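Local coordinates for protein inositol 2-dehydrogenase/D-chiro-inositol 3-dehydrogenase (Lactobacillus casei, PDB 4MIY) that oxidises myo-inositol and D-chiro-inositol to 2-keto-myo-inositol and 1-keto-D-chiro-inositol, with NAD+ as hydride acceptor, at residues I192-P197 and A315-S320; H209-A214 and L227-A232; L149-S154 and K220-Q225; T101-A106 and A310-A315; F125-D130 and I178-W183. One frame throughout, in Å; residues are numbered along the deposited sequence.

Interaction 1 of 5, residues I192-P197 and A315-S320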
# COMPACT_ATOMS: atom_id res chain seq x y z
N ILE A 192 -33.41 -3.31 -7.80
CA ILE A 192 -32.52 -2.18 -7.87
C ILE A 192 -33.17 -0.92 -7.29
O ILE A 192 -34.33 -0.71 -7.48
CB ILE A 192 -31.98 -1.93 -9.29
CG1 ILE A 192 -30.82 -0.94 -9.29
CG2 ILE A 192 -33.07 -1.50 -10.22
CD1 ILE A 192 -30.04 -1.00 -10.54
N GLN A 193 -32.39 -0.14 -6.55
CA GLN A 193 -32.83 1.12 -5.96
C GLN A 193 -31.75 2.17 -6.13
O GLN A 193 -30.62 1.93 -5.81
CB GLN A 193 -33.18 0.95 -4.49
CG GLN A 193 -33.69 2.22 -3.84
CD GLN A 193 -34.02 2.09 -2.38
OE1 GLN A 193 -33.47 1.31 -1.66
NE2 GLN A 193 -34.96 2.88 -1.94
N ILE A 194 -32.12 3.30 -6.71
CA ILE A 194 -31.27 4.44 -6.88
C ILE A 194 -31.66 5.52 -5.88
O ILE A 194 -32.78 5.91 -5.84
CB ILE A 194 -31.45 5.04 -8.24
CG1 ILE A 194 -31.23 3.97 -9.29
CG2 ILE A 194 -30.50 6.14 -8.43
CD1 ILE A 194 -29.82 3.51 -9.42
N THR A 195 -30.73 5.96 -5.07
CA THR A 195 -30.96 7.05 -4.16
C THR A 195 -29.97 8.20 -4.41
O THR A 195 -28.90 8.00 -4.93
CB THR A 195 -30.82 6.63 -2.71
OG1 THR A 195 -29.61 5.95 -2.53
CG2 THR A 195 -31.90 5.75 -2.31
N TYR A 196 -30.39 9.39 -4.04
CA TYR A 196 -29.67 10.60 -4.28
C TYR A 196 -29.20 11.24 -2.99
O TYR A 196 -29.99 11.73 -2.24
CB TYR A 196 -30.55 11.59 -5.00
CG TYR A 196 -31.12 11.15 -6.32
CD1 TYR A 196 -30.40 10.44 -7.22
CD2 TYR A 196 -32.38 11.53 -6.69
CE1 TYR A 196 -30.91 10.09 -8.41
CE2 TYR A 196 -32.90 11.17 -7.89
CZ TYR A 196 -32.16 10.45 -8.75
OH TYR A 196 -32.64 10.08 -9.95
N PRO A 197 -27.89 11.20 -2.73
CA PRO A 197 -27.31 11.99 -1.65
C PRO A 197 -27.40 13.45 -2.02
O PRO A 197 -27.93 13.78 -3.04
CB PRO A 197 -25.86 11.57 -1.65
CG PRO A 197 -25.78 10.38 -2.52
CD PRO A 197 -26.89 10.41 -3.45
N ALA A 315 -33.51 -0.35 -17.19
CA ALA A 315 -34.83 0.22 -17.22
C ALA A 315 -35.43 0.29 -15.82
O ALA A 315 -36.07 1.24 -15.48
CB ALA A 315 -35.67 -0.59 -18.14
N ALA A 316 -35.20 -0.74 -15.01
CA ALA A 316 -35.61 -0.72 -13.63
C ALA A 316 -34.94 0.44 -12.87
O ALA A 316 -35.55 1.08 -12.07
CB ALA A 316 -35.35 -2.03 -12.97
N ALA A 317 -33.69 0.69 -13.18
CA ALA A 317 -32.96 1.75 -12.55
C ALA A 317 -33.45 3.11 -12.99
O ALA A 317 -33.56 4.01 -12.21
CB ALA A 317 -31.50 1.59 -12.86
N ASN A 318 -33.72 3.26 -14.28
CA ASN A 318 -34.31 4.50 -14.77
C ASN A 318 -35.69 4.77 -14.11
O ASN A 318 -36.01 5.88 -13.77
CB ASN A 318 -34.36 4.55 -16.29
CG ASN A 318 -32.99 4.72 -16.93
OD1 ASN A 318 -32.70 4.12 -17.95
ND2 ASN A 318 -32.18 5.59 -16.37
N ARG A 319 -36.44 3.73 -13.84
CA ARG A 319 -37.68 3.89 -13.15
C ARG A 319 -37.44 4.36 -11.73
O ARG A 319 -38.05 5.27 -11.27
CB ARG A 319 -38.45 2.59 -13.18
CG ARG A 319 -39.76 2.59 -12.47
CD ARG A 319 -40.65 1.41 -12.87
NE ARG A 319 -40.61 1.08 -14.28
CZ ARG A 319 -41.48 1.54 -15.17
NH1 ARG A 319 -42.47 2.34 -14.81
NH2 ARG A 319 -41.38 1.18 -16.44
N SER A 320 -36.47 3.74 -11.07
CA SER A 320 -36.14 4.09 -9.71
C SER A 320 -35.65 5.52 -9.58
O SER A 320 -35.89 6.14 -8.60
CB SER A 320 -35.09 3.13 -9.14
OG SER A 320 -34.88 3.36 -7.77
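A316 opens the contact with its methyl group: CB lies 3.6 Å from CG2 of I192, the shorter branch of that isoleucine. One residue on, A317 CB meets the far end of the same side chain, I192 CD1, at 3.8 Å. I192 has CG1 anti to its backbone N (chi1 -167°), and this swings CD1 along the helix to A317 while CG2 stays over A316. Alanine suits both places because its methyl allows this close approach. The carbonyl O of A317 is also touched, by I194 CG1 at 3.7 Å. One turn on from A316, S320 returns to the strand. Its OG accepts the backbone N-H of I194 at 3.0 Å in an almost straight bond (176°), and the same hydroxyl hydrogen-bonds the carbonyl O of E325. A valine in place of S320 would probably leave both the I194 amide and the E325 carbonyl without this buried partner. I170, from helix 168-185, touches both I194 and A317. The 192-195 and 315-320 axes pass 7.2 Å apart at 39°; strand 189-195 and helix 304-323 form the helix-on-sheet layer of the C-terminal alpha/beta domain, as in the Gfo/Idh/MocA family, to which the enzyme probably belongs.

Interaction 2 of 5, residues H209-A214 and L227-A232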
# COMPACT_ATOMS: atom_id res chain seq x y z
N HIS A 209 -28.40 14.32 -11.41
CA HIS A 209 -28.10 14.10 -10.02
C HIS A 209 -26.75 13.43 -9.93
O HIS A 209 -26.51 12.47 -10.60
CB HIS A 209 -29.11 13.19 -9.38
CG HIS A 209 -30.48 13.77 -9.32
ND1 HIS A 209 -30.95 14.46 -8.24
CD2 HIS A 209 -31.49 13.75 -10.22
CE1 HIS A 209 -32.20 14.84 -8.46
NE2 HIS A 209 -32.55 14.42 -9.66
N ASP A 210 -25.90 13.97 -9.09
CA ASP A 210 -24.59 13.42 -8.82
C ASP A 210 -24.16 13.81 -7.43
O ASP A 210 -24.15 14.94 -7.08
CB ASP A 210 -23.60 13.94 -9.83
CG ASP A 210 -22.29 13.16 -9.84
OD1 ASP A 210 -22.34 11.94 -9.94
OD2 ASP A 210 -21.27 13.79 -9.78
N PRO A 211 -23.76 12.83 -6.63
CA PRO A 211 -23.63 11.42 -6.94
C PRO A 211 -24.91 10.64 -6.91
O PRO A 211 -25.90 11.20 -6.59
CB PRO A 211 -22.65 10.93 -5.86
CG PRO A 211 -22.80 11.80 -4.82
CD PRO A 211 -23.09 13.15 -5.39
N GLN A 212 -24.86 9.37 -7.27
CA GLN A 212 -25.99 8.47 -7.15
C GLN A 212 -25.56 7.20 -6.44
O GLN A 212 -24.45 6.76 -6.61
CB GLN A 212 -26.61 8.13 -8.51
CG GLN A 212 -27.12 9.34 -9.21
CD GLN A 212 -27.90 9.08 -10.45
OE1 GLN A 212 -28.50 8.06 -10.61
NE2 GLN A 212 -27.88 10.03 -11.33
N LEU A 213 -26.42 6.65 -5.62
CA LEU A 213 -26.15 5.41 -4.96
C LEU A 213 -27.08 4.36 -5.52
O LEU A 213 -28.26 4.57 -5.54
CB LEU A 213 -26.38 5.56 -3.49
CG LEU A 213 -25.44 6.53 -2.76
CD1 LEU A 213 -25.91 6.80 -1.38
CD2 LEU A 213 -24.04 5.99 -2.73
N ALA A 214 -26.52 3.25 -6.00
CA ALA A 214 -27.29 2.15 -6.54
C ALA A 214 -27.17 0.94 -5.65
O ALA A 214 -26.09 0.52 -5.37
CB ALA A 214 -26.83 1.82 -7.93
N LEU A 227 -21.44 3.24 -5.69
CA LEU A 227 -21.33 4.68 -5.75
C LEU A 227 -21.01 5.11 -7.16
O LEU A 227 -20.02 4.72 -7.70
CB LEU A 227 -20.22 5.18 -4.83
CG LEU A 227 -19.84 6.66 -4.93
CD1 LEU A 227 -21.01 7.56 -4.55
CD2 LEU A 227 -18.66 6.91 -4.07
N VAL A 228 -21.90 5.91 -7.74
CA VAL A 228 -21.67 6.52 -9.03
C VAL A 228 -21.41 8.00 -8.80
O VAL A 228 -22.20 8.66 -8.24
CB VAL A 228 -22.87 6.30 -9.97
CG1 VAL A 228 -22.71 7.08 -11.25
CG2 VAL A 228 -23.06 4.86 -10.27
N HIS A 229 -20.26 8.46 -9.22
CA HIS A 229 -19.83 9.82 -8.97
C HIS A 229 -19.07 10.32 -10.16
O HIS A 229 -17.94 10.05 -10.31
CB HIS A 229 -18.95 9.90 -7.71
CG HIS A 229 -18.70 11.29 -7.23
ND1 HIS A 229 -17.78 11.58 -6.26
CD2 HIS A 229 -19.24 12.47 -7.60
CE1 HIS A 229 -17.77 12.88 -6.05
NE2 HIS A 229 -18.65 13.44 -6.84
N VAL A 230 -19.74 11.10 -11.00
CA VAL A 230 -19.22 11.45 -12.31
C VAL A 230 -18.67 12.87 -12.46
O VAL A 230 -18.17 13.22 -13.49
CB VAL A 230 -20.24 11.13 -13.44
CG1 VAL A 230 -20.64 9.69 -13.41
CG2 VAL A 230 -21.44 12.02 -13.35
N THR A 231 -18.75 13.64 -11.40
CA THR A 231 -18.13 14.95 -11.34
C THR A 231 -17.10 15.04 -10.21
O THR A 231 -16.90 16.06 -9.63
CB THR A 231 -19.17 16.10 -11.17
OG1 THR A 231 -19.85 15.98 -9.94
CG2 THR A 231 -20.18 16.10 -12.27
N ALA A 232 -16.45 13.93 -9.95
CA ALA A 232 -15.59 13.76 -8.82
C ALA A 232 -14.30 14.56 -8.82
O ALA A 232 -13.67 14.63 -7.83
CB ALA A 232 -15.26 12.28 -8.68
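D210 grips the backbone just past the end of the other strand with both carboxylate oxygens, its CG anti to the backbone N (chi1 -166°), which carries them to V230 and T231. OD1 takes the V230 N-H on its syn side at 2.9 Å; OD2 accepts T231 OG1 at 2.6 Å and, weakly, the T231 amide. OD2 also lies by the edge of the H229 ring, 3.3 Å from CD2. P211, after a cis peptide bond, rests CB on V228 O at 3.3 Å and on L227 CD1. Q212 then starts regular pairing with V228, an antiparallel hydrogen-bonded pair with Q212 N to V228 O and V228 N to Q212 O both 2.9 Å. L213 faces L227 in the next, non-hydrogen-bonded pair, CD2 to CD1 3.9 Å, and packs on V223 of the second subunit. Where the ladder ends, one buried aspartate thus replaces backbone carbonyls as acceptor, and these donors would be expected to favour its charged form.

Interaction 3 of 5, residues L149-S154 and K220-Q225. With SO4 (sulfate ion), chain U.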
# COMPACT_ATOMS: atom_id res chain seq x y z
N LEU A 149 -21.38 -11.84 0.52
CA LEU A 149 -22.49 -11.36 1.30
C LEU A 149 -22.88 -9.98 0.85
O LEU A 149 -24.01 -9.68 0.73
CB LEU A 149 -22.12 -11.34 2.76
CG LEU A 149 -21.70 -12.67 3.35
CD1 LEU A 149 -21.17 -12.49 4.74
CD2 LEU A 149 -22.85 -13.65 3.31
N VAL A 150 -21.87 -9.16 0.64
CA VAL A 150 -22.01 -7.78 0.24
C VAL A 150 -20.92 -7.46 -0.79
O VAL A 150 -19.87 -7.98 -0.71
CB VAL A 150 -21.90 -6.82 1.44
CG1 VAL A 150 -21.98 -5.35 0.99
CG2 VAL A 150 -22.97 -7.12 2.46
N VAL A 151 -21.25 -6.62 -1.76
CA VAL A 151 -20.29 -6.08 -2.69
C VAL A 151 -20.36 -4.55 -2.62
O VAL A 151 -21.42 -3.98 -2.67
CB VAL A 151 -20.56 -6.52 -4.14
CG1 VAL A 151 -19.60 -5.88 -5.11
CG2 VAL A 151 -20.49 -8.00 -4.28
N ARG A 152 -19.22 -3.92 -2.46
CA ARG A 152 -19.15 -2.48 -2.49
C ARG A 152 -18.30 -2.01 -3.65
O ARG A 152 -17.21 -2.44 -3.81
CB ARG A 152 -18.61 -1.94 -1.20
CG ARG A 152 -19.56 -2.10 -0.06
CD ARG A 152 -19.05 -1.55 1.21
NE ARG A 152 -20.08 -0.82 1.87
CZ ARG A 152 -19.92 -0.10 2.97
NH1 ARG A 152 -18.77 -0.02 3.58
NH2 ARG A 152 -20.96 0.51 3.47
N ALA A 153 -18.83 -1.11 -4.46
CA ALA A 153 -18.16 -0.68 -5.64
C ALA A 153 -18.29 0.81 -5.85
O ALA A 153 -19.19 1.42 -5.34
CB ALA A 153 -18.67 -1.43 -6.83
N SER A 154 -17.36 1.35 -6.61
CA SER A 154 -17.37 2.76 -7.00
C SER A 154 -17.06 2.90 -8.46
O SER A 154 -16.23 2.22 -8.98
CB SER A 154 -16.37 3.59 -6.20
OG SER A 154 -16.64 3.52 -4.84
N LYS A 220 -29.58 -14.92 -4.24
CA LYS A 220 -29.01 -15.52 -3.05
C LYS A 220 -28.88 -14.55 -1.88
O LYS A 220 -28.57 -14.96 -0.83
CB LYS A 220 -27.67 -16.19 -3.31
CG LYS A 220 -27.73 -17.38 -4.18
CD LYS A 220 -26.34 -17.96 -4.40
CE LYS A 220 -26.37 -19.12 -5.31
NZ LYS A 220 -25.07 -19.82 -5.48
N GLY A 221 -29.19 -13.29 -2.10
CA GLY A 221 -29.28 -12.34 -1.02
C GLY A 221 -28.13 -11.36 -0.90
O GLY A 221 -28.14 -10.54 -0.06
N THR A 222 -27.17 -11.49 -1.77
CA THR A 222 -26.07 -10.58 -1.80
C THR A 222 -26.57 -9.20 -2.10
O THR A 222 -27.39 -9.01 -2.93
CB THR A 222 -25.06 -11.00 -2.88
OG1 THR A 222 -24.64 -12.33 -2.61
CG2 THR A 222 -23.85 -10.09 -2.88
N VAL A 223 -26.07 -8.23 -1.36
CA VAL A 223 -26.38 -6.85 -1.60
C VAL A 223 -25.18 -6.13 -2.20
O VAL A 223 -24.09 -6.22 -1.70
CB VAL A 223 -26.85 -6.15 -0.32
CG1 VAL A 223 -27.11 -4.73 -0.59
CG2 VAL A 223 -28.07 -6.80 0.19
N ILE A 224 -25.45 -5.40 -3.26
CA ILE A 224 -24.48 -4.64 -3.97
C ILE A 224 -24.74 -3.14 -3.80
O ILE A 224 -25.79 -2.67 -4.10
CB ILE A 224 -24.48 -5.00 -5.46
CG1 ILE A 224 -24.25 -6.49 -5.64
CG2 ILE A 224 -23.45 -4.22 -6.19
CD1 ILE A 224 -24.99 -7.05 -6.76
N GLN A 225 -23.74 -2.45 -3.28
CA GLN A 225 -23.78 -1.02 -3.13
C GLN A 225 -22.80 -0.33 -4.06
O GLN A 225 -21.62 -0.43 -3.86
CB GLN A 225 -23.47 -0.62 -1.69
CG GLN A 225 -24.44 -1.14 -0.67
CD GLN A 225 -24.12 -0.72 0.72
OE1 GLN A 225 -23.01 -0.68 1.10
NE2 GLN A 225 -25.11 -0.39 1.46
S SO4 U . -22.72 -19.18 -2.92
O1 SO4 U . -22.86 -19.80 -4.19
O2 SO4 U . -23.66 -19.75 -1.99
O3 SO4 U . -21.41 -19.42 -2.46
O4 SO4 U . -22.92 -17.79 -3.10
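R152 and Q225 run alongside each other in the same direction, and their flat ends are nearly coplanar. R152 NE approaches OE1 almost head-on to the Q225 C=O, 3.0 Å away; a second, weak bond comes from R152 NH2. The chain of Q225 is extended beyond CG, whereas that of R152 bends at chi3 (136°), which turns NE to the glutamine. Beneath them the backbones zip together: V151 N reaches V223 O at 2.9 Å, V151 O accepts Q225 N at 2.8 Å, and A153 N gives to Q225 O at 2.9 Å. This is parallel pairing of strands 148-156 and 223-229 within a mixed sheet, and L149 and V150 form a classic beta bulge against I243 on the next strand. Branched residues suit the face opposite R152: V151 CB packs on I224 CG1 at 4.0 Å, and helix 168-185 covers I224 through M181 and L185. Farther out, R152 NH1 hydrogen-bonds A153 O of the second subunit, a bond made in both directions between the two copies. At the turn, K220 NZ holds a sulfate ion, probably from the crystallisation liquor, with O1 at 2.6 Å; R198 of the second subunit also binds it.

Interaction 4 of 5, residues T101-A106 and A310-A315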
# COMPACT_ATOMS: atom_id res chain seq x y z
N THR A 101 -31.83 0.00 -26.65
CA THR A 101 -32.10 1.06 -25.70
C THR A 101 -33.39 0.82 -24.97
O THR A 101 -33.70 1.50 -24.02
CB THR A 101 -32.13 2.40 -26.35
OG1 THR A 101 -32.96 2.35 -27.50
CG2 THR A 101 -30.79 2.84 -26.71
N THR A 102 -34.12 -0.18 -25.39
CA THR A 102 -35.30 -0.57 -24.66
C THR A 102 -35.21 -2.00 -24.35
O THR A 102 -34.53 -2.73 -25.01
CB THR A 102 -36.61 -0.33 -25.45
OG1 THR A 102 -36.61 -1.11 -26.63
CG2 THR A 102 -36.77 1.10 -25.77
N LEU A 103 -35.93 -2.41 -23.35
CA LEU A 103 -35.91 -3.80 -23.01
C LEU A 103 -36.70 -4.60 -24.00
O LEU A 103 -36.47 -5.77 -24.18
CB LEU A 103 -36.36 -4.02 -21.58
CG LEU A 103 -37.78 -3.98 -21.13
CD1 LEU A 103 -38.26 -5.32 -21.22
CD2 LEU A 103 -37.83 -3.54 -19.71
N GLU A 104 -37.62 -3.92 -24.66
CA GLU A 104 -38.41 -4.56 -25.68
C GLU A 104 -37.60 -4.90 -26.89
O GLU A 104 -37.74 -5.97 -27.43
CB GLU A 104 -39.54 -3.65 -26.10
CG GLU A 104 -40.60 -3.47 -25.06
CD GLU A 104 -40.30 -2.38 -24.06
OE1 GLU A 104 -39.29 -1.70 -24.21
OE2 GLU A 104 -41.07 -2.24 -23.11
N GLY A 105 -36.79 -3.98 -27.34
CA GLY A 105 -35.85 -4.29 -28.37
C GLY A 105 -34.93 -5.45 -28.02
O GLY A 105 -34.70 -6.32 -28.82
N ALA A 106 -34.42 -5.46 -26.81
CA ALA A 106 -33.52 -6.52 -26.41
C ALA A 106 -34.16 -7.90 -26.49
O ALA A 106 -33.54 -8.87 -26.85
CB ALA A 106 -32.98 -6.26 -25.04
N ALA A 310 -29.03 -6.62 -18.95
CA ALA A 310 -28.58 -5.28 -18.68
C ALA A 310 -29.67 -4.28 -19.03
O ALA A 310 -29.90 -3.37 -18.30
CB ALA A 310 -27.34 -4.98 -19.44
N ALA A 311 -30.35 -4.52 -20.14
CA ALA A 311 -31.45 -3.69 -20.55
C ALA A 311 -32.60 -3.64 -19.55
O ALA A 311 -33.10 -2.60 -19.27
CB ALA A 311 -31.93 -4.10 -21.90
N ILE A 312 -32.96 -4.78 -19.01
CA ILE A 312 -34.01 -4.88 -18.01
C ILE A 312 -33.62 -4.12 -16.75
O ILE A 312 -34.39 -3.40 -16.16
CB ILE A 312 -34.28 -6.33 -17.67
CG1 ILE A 312 -34.91 -7.04 -18.86
CG2 ILE A 312 -35.16 -6.47 -16.46
CD1 ILE A 312 -34.91 -8.47 -18.72
N THR A 313 -32.39 -4.32 -16.32
CA THR A 313 -31.90 -3.74 -15.10
C THR A 313 -31.77 -2.23 -15.25
O THR A 313 -32.11 -1.49 -14.37
CB THR A 313 -30.59 -4.40 -14.71
OG1 THR A 313 -30.80 -5.79 -14.53
CG2 THR A 313 -30.09 -3.84 -13.43
N ALA A 314 -31.31 -1.78 -16.39
CA ALA A 314 -31.18 -0.37 -16.64
C ALA A 314 -32.53 0.33 -16.66
O ALA A 314 -32.68 1.41 -16.20
CB ALA A 314 -30.46 -0.12 -17.93
N ALA A 315 -33.51 -0.35 -17.19
CA ALA A 315 -34.83 0.22 -17.22
C ALA A 315 -35.43 0.29 -15.82
O ALA A 315 -36.07 1.24 -15.48
CB ALA A 315 -35.67 -0.59 -18.14
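The methyl group of A311 is the bump at the middle of this contact, and the hollow it enters is the first turn of helix 103-113. CB of A311 stands 4.0 Å from A106 CB and 4.1 Å from L103 CA, with the T102 carbonyl O at its border, 4.3 Å away. Alanine fits because the backbones come close here: the CA atoms of L103 and A311 are 5.1 Å apart. L103 supplies the return bump. Its CB lies beside I312 CG1 at 4.3 Å, and its methyl CD2 goes on to A315 CB at 4.0 Å, so the leucine settles in the shallow groove bordered by A311, I312 and A315. The first torsion sets CG between the backbone N and the carbonyl carbon (chi1 77°), an unusual choice for a helical leucine, and it carries CD2 across to the last of these. No hydrogen bond crosses the contact; the fit is made of methyl and methylene groups. The receiving turn is kept in shape by T102, the N-cap, whose OG1 accepts G105 N at 3.0 Å. A side chain on G105 would be crowded by that hydroxyl, and glycine suits. Around the contact, A106 rests on L99 and I312 on V331, while A310, T313 and A314 turn to helix 168-185 and T313 also to strand 189-195. Helix 103-113 of the Rossmann fold thereby leans on helix 304-323 of the C-terminal domain.

Interaction 5 of 5, residues F125-D130 and I178-W183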
# COMPACT_ATOMS: atom_id res chain seq x y z
N PHE A 125 -19.48 -5.48 -23.38
CA PHE A 125 -19.21 -5.26 -21.98
C PHE A 125 -17.77 -5.67 -21.61
O PHE A 125 -17.53 -6.76 -21.20
CB PHE A 125 -20.22 -5.99 -21.09
CG PHE A 125 -21.62 -5.47 -21.19
CD1 PHE A 125 -21.92 -4.20 -20.83
CD2 PHE A 125 -22.63 -6.26 -21.62
CE1 PHE A 125 -23.19 -3.71 -20.92
CE2 PHE A 125 -23.91 -5.78 -21.72
CZ PHE A 125 -24.17 -4.51 -21.38
N MET A 126 -16.85 -4.74 -21.72
CA MET A 126 -15.44 -5.04 -21.59
C MET A 126 -14.91 -5.30 -20.19
O MET A 126 -13.85 -5.79 -20.07
CB MET A 126 -14.59 -3.95 -22.25
CG MET A 126 -14.34 -2.72 -21.40
SD MET A 126 -15.85 -1.77 -21.12
CE MET A 126 -15.25 -0.42 -20.10
N ARG A 127 -15.65 -4.92 -19.17
CA ARG A 127 -15.15 -5.08 -17.81
C ARG A 127 -14.76 -6.49 -17.50
O ARG A 127 -13.89 -6.71 -16.74
CB ARG A 127 -16.18 -4.64 -16.80
CG ARG A 127 -16.51 -3.17 -16.82
CD ARG A 127 -15.53 -2.38 -16.01
NE ARG A 127 -15.98 -1.03 -15.69
CZ ARG A 127 -16.64 -0.70 -14.60
NH1 ARG A 127 -16.94 -1.58 -13.69
NH2 ARG A 127 -16.99 0.55 -14.42
N ARG A 128 -15.44 -7.43 -18.12
CA ARG A 128 -15.24 -8.82 -17.83
C ARG A 128 -13.85 -9.24 -18.28
O ARG A 128 -13.35 -10.24 -17.85
CB ARG A 128 -16.29 -9.69 -18.51
CG ARG A 128 -17.68 -9.47 -18.05
CD ARG A 128 -18.59 -10.57 -18.57
NE ARG A 128 -20.01 -10.27 -18.41
CZ ARG A 128 -20.96 -11.18 -18.51
NH1 ARG A 128 -20.66 -12.42 -18.76
NH2 ARG A 128 -22.21 -10.82 -18.35
N TYR A 129 -13.24 -8.44 -19.13
CA TYR A 129 -11.96 -8.76 -19.71
C TYR A 129 -10.78 -8.04 -19.04
O TYR A 129 -9.65 -8.28 -19.35
CB TYR A 129 -11.98 -8.45 -21.20
CG TYR A 129 -12.89 -9.36 -22.01
CD1 TYR A 129 -12.45 -10.54 -22.50
CD2 TYR A 129 -14.18 -9.00 -22.26
CE1 TYR A 129 -13.27 -11.35 -23.20
CE2 TYR A 129 -15.00 -9.79 -22.97
CZ TYR A 129 -14.55 -10.96 -23.45
OH TYR A 129 -15.35 -11.79 -24.19
N ASP A 130 -11.10 -7.15 -18.15
CA ASP A 130 -10.07 -6.44 -17.43
C ASP A 130 -9.34 -7.40 -16.52
O ASP A 130 -9.93 -8.15 -15.81
CB ASP A 130 -10.68 -5.32 -16.62
CG ASP A 130 -9.65 -4.58 -15.80
OD1 ASP A 130 -8.92 -3.81 -16.39
OD2 ASP A 130 -9.62 -4.80 -14.59
N ILE A 178 -23.75 -3.00 -13.87
CA ILE A 178 -24.93 -3.81 -14.09
C ILE A 178 -24.61 -5.11 -14.79
O ILE A 178 -25.05 -6.13 -14.38
CB ILE A 178 -26.01 -3.04 -14.83
CG1 ILE A 178 -26.72 -2.09 -13.87
CG2 ILE A 178 -26.99 -3.99 -15.42
CD1 ILE A 178 -27.50 -1.02 -14.57
N ASP A 179 -23.78 -5.07 -15.81
CA ASP A 179 -23.35 -6.29 -16.43
C ASP A 179 -22.39 -7.10 -15.56
O ASP A 179 -22.44 -8.31 -15.52
CB ASP A 179 -22.71 -6.06 -17.76
CG ASP A 179 -22.11 -7.32 -18.33
OD1 ASP A 179 -22.85 -8.15 -18.85
OD2 ASP A 179 -20.92 -7.49 -18.20
N GLU A 180 -21.53 -6.41 -14.85
CA GLU A 180 -20.43 -7.04 -14.11
C GLU A 180 -20.85 -7.86 -12.91
O GLU A 180 -20.35 -8.91 -12.70
CB GLU A 180 -19.48 -5.93 -13.64
CG GLU A 180 -18.22 -6.36 -13.01
CD GLU A 180 -17.40 -5.17 -12.56
OE1 GLU A 180 -16.96 -4.42 -13.39
OE2 GLU A 180 -17.23 -5.04 -11.36
N MET A 181 -21.78 -7.36 -12.14
CA MET A 181 -22.06 -8.00 -10.87
C MET A 181 -22.71 -9.39 -10.92
O MET A 181 -22.38 -10.23 -10.17
CB MET A 181 -22.86 -7.08 -9.95
CG MET A 181 -22.20 -5.74 -9.66
SD MET A 181 -20.56 -5.93 -8.94
CE MET A 181 -20.07 -4.21 -8.93
N HIS A 182 -23.67 -9.56 -11.81
CA HIS A 182 -24.29 -10.84 -11.94
C HIS A 182 -23.33 -11.90 -12.46
O HIS A 182 -23.38 -13.01 -12.03
CB HIS A 182 -25.63 -10.76 -12.71
CG HIS A 182 -25.50 -10.52 -14.18
ND1 HIS A 182 -25.34 -11.53 -15.09
CD2 HIS A 182 -25.60 -9.38 -14.90
CE1 HIS A 182 -25.26 -11.02 -16.29
NE2 HIS A 182 -25.43 -9.72 -16.21
N TRP A 183 -22.42 -11.50 -13.34
CA TRP A 183 -21.34 -12.37 -13.79
C TRP A 183 -20.35 -12.68 -12.68
O TRP A 183 -20.02 -13.78 -12.49
CB TRP A 183 -20.63 -11.71 -14.95
CG TRP A 183 -19.27 -12.24 -15.31
CD1 TRP A 183 -19.00 -13.33 -16.04
CD2 TRP A 183 -18.00 -11.66 -14.99
NE1 TRP A 183 -17.65 -13.48 -16.19
CE2 TRP A 183 -17.02 -12.45 -15.56
CE3 TRP A 183 -17.60 -10.52 -14.29
CZ2 TRP A 183 -15.69 -12.17 -15.43
CZ3 TRP A 183 -16.28 -10.27 -14.16
CH2 TRP A 183 -15.36 -11.07 -14.73
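R128 reaches across the indole of W183 to D179. Its CB lies 4.0 Å from W183 CZ2, on the six-membered ring, CG meets CD2, and CD sits over the five-membered ring, 3.6 Å from its centroid in a CH-pi contact. With the chain straight as far as NE, the guanidinium lies flat on W183, planes 23° apart, CZ 3.6 Å from W183 CB. NH1 lies 3.3 Å from W183 CD1. NE bonds D179 OD2 at 2.9 Å and NH2 bonds OD1 at 2.8 Å, a side-on, two-nitrogen salt bridge; NH2 also pairs with D306. A leucine in place of R128 would probably leave D179 and D306 without their shared counter-charge and uncover part of the indole face. D179 CB packs over F125, 3.7 Å from the ring centroid. R127 NH1 bridges E180 OE1 at 2.9 Å, while NH2 bridges E177. Such a largely buried ion-pair and aromatic cluster ties the loop after strand 121-123, whose M126 touches NAD, to helix 168-185 of the C-terminal domain.

Interactions 1, 2 and 3 all reach the mixed sheet of the C-terminal domain. Interactions 1 and 2 lie 12 Å apart between centres and join through neighbouring strands 189-195 and 212-218; interactions 2 and 3, 17 Å apart, share strand 223-229 and both touch the second subunit. Interactions 4 and 5 connect this domain with the Rossmann part, meeting where A310 packs on F125 and I178, and T313 on I178. Helix 304-323 serves interactions 1 and 4, which have A315 in common, and M181 carries helix 168-185 from interaction 5 to interaction 3. Along the chain, interaction 4 encloses interactions 2, 3 and 5; helix 304-323 and helix 168-185 both join the Rossmann part to the sheet domain.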